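Local structure of JSC1_58120g3 ([Leptolyngbya] sp. JSC-1, 6XHH) at residues A[29-33]-A[159-163]. The protein is a far-red-absorbing cyanobacteriochrome GAF domain that binds a verdin-type bilin chromophore and probably serves as a light sensor in signalling. Residues are numbered along the deposited sequence; the frame is centred on the assembly and turned at random.
With EDO (1,2-ethanediol), chain E.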
loop_
_atom_site.group_PDB
_atom_site.type_symbol
_atom_site.label_atom_id
_atom_site.label_comp_id
_atom_site.label_asym_id
_atom_site.label_seq_id
_atom_site.Cartn_x
_atom_site.Cartn_y
_atom_site.Cartn_z
ATOM N N VAL A 29 -8.272 7.056 -2.710
ATOM C CA VAL A 29 -8.218 5.600 -2.769
ATOM C C VAL A 29 -9.131 4.973 -1.720
ATOM O O VAL A 29 -9.814 3.977 -1.995
ATOM C CB VAL A 29 -6.768 5.105 -2.625
ATOM C CG1 VAL A 29 -6.752 3.587 -2.482
ATOM C CG2 VAL A 29 -5.940 5.544 -3.832
ATOM N N ARG A 30 -9.157 5.533 -0.503
ATOM C CA ARG A 30 -10.002 4.963 0.550
ATOM C C ARG A 30 -11.478 5.040 0.174
ATOM O O ARG A 30 -12.224 4.068 0.336
ATOM C CB ARG A 30 -9.759 5.671 1.886
ATOM C CG ARG A 30 -10.244 4.845 3.086
ATOM C CD ARG A 30 -10.690 5.695 4.286
ATOM N NE ARG A 30 -11.646 6.727 3.890
ATOM C CZ ARG A 30 -12.925 6.510 3.591
ATOM N NH1 ARG A 30 -13.696 7.529 3.230
ATOM N NH2 ARG A 30 -13.442 5.285 3.641
ATOM N N ARG A 31 -11.912 6.201 -0.327
ATOM C CA ARG A 31 -13.291 6.386 -0.782
ATOM C C ARG A 31 -13.632 5.422 -1.916
ATOM O O ARG A 31 -14.685 4.771 -1.909
ATOM C CB ARG A 31 -13.464 7.841 -1.242
ATOM C CG ARG A 31 -14.870 8.240 -1.680
ATOM C CD ARG A 31 -14.922 9.716 -2.111
ATOM N NE ARG A 31 -14.837 9.884 -3.561
ATOM C CZ ARG A 31 -15.843 10.291 -4.330
ATOM N NH1 ARG A 31 -17.021 10.578 -3.792
ATOM N NH2 ARG A 31 -15.671 10.414 -5.640
ATOM N N LEU A 32 -12.746 5.338 -2.911
ATOM C CA LEU A 32 -12.972 4.479 -4.070
ATOM C C LEU A 32 -13.179 3.026 -3.658
ATOM O O LEU A 32 -14.118 2.363 -4.115
ATOM C CB LEU A 32 -11.780 4.603 -5.016
ATOM C CG LEU A 32 -11.792 3.721 -6.262
ATOM C CD1 LEU A 32 -12.974 4.088 -7.136
ATOM C CD2 LEU A 32 -10.486 3.880 -7.030
ATOM N N PHE A 33 -12.313 2.516 -2.788
ATOM C CA PHE A 33 -12.394 1.127 -2.351
ATOM C C PHE A 33 -13.407 0.896 -1.235
ATOM O O PHE A 33 -13.685 -0.263 -0.907
ATOM C CB PHE A 33 -11.011 0.649 -1.888
ATOM C CG PHE A 33 -10.039 0.378 -3.019
ATOM C CD1 PHE A 33 -10.443 0.446 -4.347
ATOM C CD2 PHE A 33 -8.724 0.040 -2.751
ATOM C CE1 PHE A 33 -9.552 0.175 -5.390
ATOM C CE2 PHE A 33 -7.827 -0.227 -3.796
ATOM C CZ PHE A 33 -8.244 -0.153 -5.111
ATOM N N GLU A 159 -8.186 -4.062 -8.838
ATOM C CA GLU A 159 -7.872 -3.163 -7.734
ATOM C C GLU A 159 -6.374 -3.087 -7.477
ATOM O O GLU A 159 -5.838 -2.011 -7.192
ATOM C CB GLU A 159 -8.588 -3.624 -6.469
ATOM C CG GLU A 159 -10.069 -3.484 -6.582
ATOM C CD GLU A 159 -10.780 -4.131 -5.420
ATOM O OE1 GLU A 159 -10.229 -5.074 -4.831
ATOM O OE2 GLU A 159 -11.903 -3.716 -5.125
ATOM N N VAL A 160 -5.683 -4.220 -7.544
ATOM C CA VAL A 160 -4.239 -4.187 -7.317
ATOM C C VAL A 160 -3.551 -3.400 -8.426
ATOM O O VAL A 160 -2.631 -2.607 -8.178
ATOM C CB VAL A 160 -3.693 -5.625 -7.201
ATOM C CG1 VAL A 160 -2.205 -5.597 -6.947
ATOM C CG2 VAL A 160 -4.408 -6.381 -6.084
ATOM N N GLN A 161 -4.001 -3.583 -9.665
ATOM C CA GLN A 161 -3.442 -2.806 -10.763
ATOM C C GLN A 161 -3.696 -1.317 -10.571
ATOM O O GLN A 161 -2.786 -0.498 -10.762
ATOM C CB GLN A 161 -4.009 -3.306 -12.095
ATOM C CG GLN A 161 -3.271 -4.528 -12.609
ATOM C CD GLN A 161 -4.169 -5.604 -13.204
ATOM O OE1 GLN A 161 -5.299 -5.341 -13.614
ATOM N NE2 GLN A 161 -3.659 -6.831 -13.247
ATOM N N LEU A 162 -4.913 -0.944 -10.161
ATOM C CA LEU A 162 -5.195 0.457 -9.871
ATOM C C LEU A 162 -4.242 0.984 -8.809
ATOM O O LEU A 162 -3.668 2.071 -8.949
ATOM C CB LEU A 162 -6.654 0.623 -9.433
ATOM C CG LEU A 162 -7.258 2.009 -9.131
ATOM C CD1 LEU A 162 -6.883 2.532 -7.751
ATOM C CD2 LEU A 162 -6.892 3.020 -10.178
ATOM N N LEU A 163 -4.079 0.230 -7.718
ATOM C CA LEU A 163 -3.212 0.685 -6.638
ATOM C C LEU A 163 -1.800 0.931 -7.131
ATOM O O LEU A 163 -1.153 1.901 -6.726
ATOM C CB LEU A 163 -3.190 -0.350 -5.511
ATOM C CG LEU A 163 -4.219 -0.284 -4.382
ATOM C CD1 LEU A 163 -3.980 -1.414 -3.384
ATOM C CD2 LEU A 163 -4.195 1.063 -3.652
HETATM C C1 EDO E . -15.719 -3.573 0.806
HETATM O O1 EDO E . -14.945 -2.363 0.794
HETATM C C2 EDO E . -16.724 -3.546 1.960
HETATM O O2 EDO E . -17.368 -2.262 1.980
#
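Two antiparallel helices of the GAF domain pack here, and the ring of Phe33 bridges them. The short segments 29-33 and 159-163 run at 167° with their axes 12.3 Å apart. Phe33 has CG anti to its carbonyl carbon (chi1 -75°), which directs the ring at the other helix. The ring enters between Glu159 and Leu163, one helical turn apart. Its CZ lies 3.7 Å from CB of Glu159, and the backbone O of Glu159 sits at the ring edge, near its plane. That O already accepts the helical bond from Leu163 N. Leu163 also meets the ring edge, with its CG 3.7 Å from CE2 of Phe33. Leu162 CD1 comes in obliquely, 4.0 Å from Phe33 CZ. Cutting Phe33 back to an alanine removes the ring that fills the space between Glu159 and Leu163, and would probably leave a gap between the two helices there.

In the GAF fold these helices, 18-33 and 157-178, lie against the central antiparallel sheet. Val29 touches Val38 of that sheet, and Leu163 reaches Ala130 and Val132. Between the helices, Val29 CG1 meets Leu163 CD2 at 3.8 Å, the two side chains crossing at about a right angle. Leu32 and Leu162 meet tip to tip, CD2 to CD1 at 3.9 Å, and each also touches helix 2-13.

The extended Glu159 chain runs alongside the Phe33 ring, antiparallel to it, with the carboxylate plane 44° from the ring plane. OE1 forms a salt bridge with Arg153, which also donates a hydrogen bond to Phe33 O.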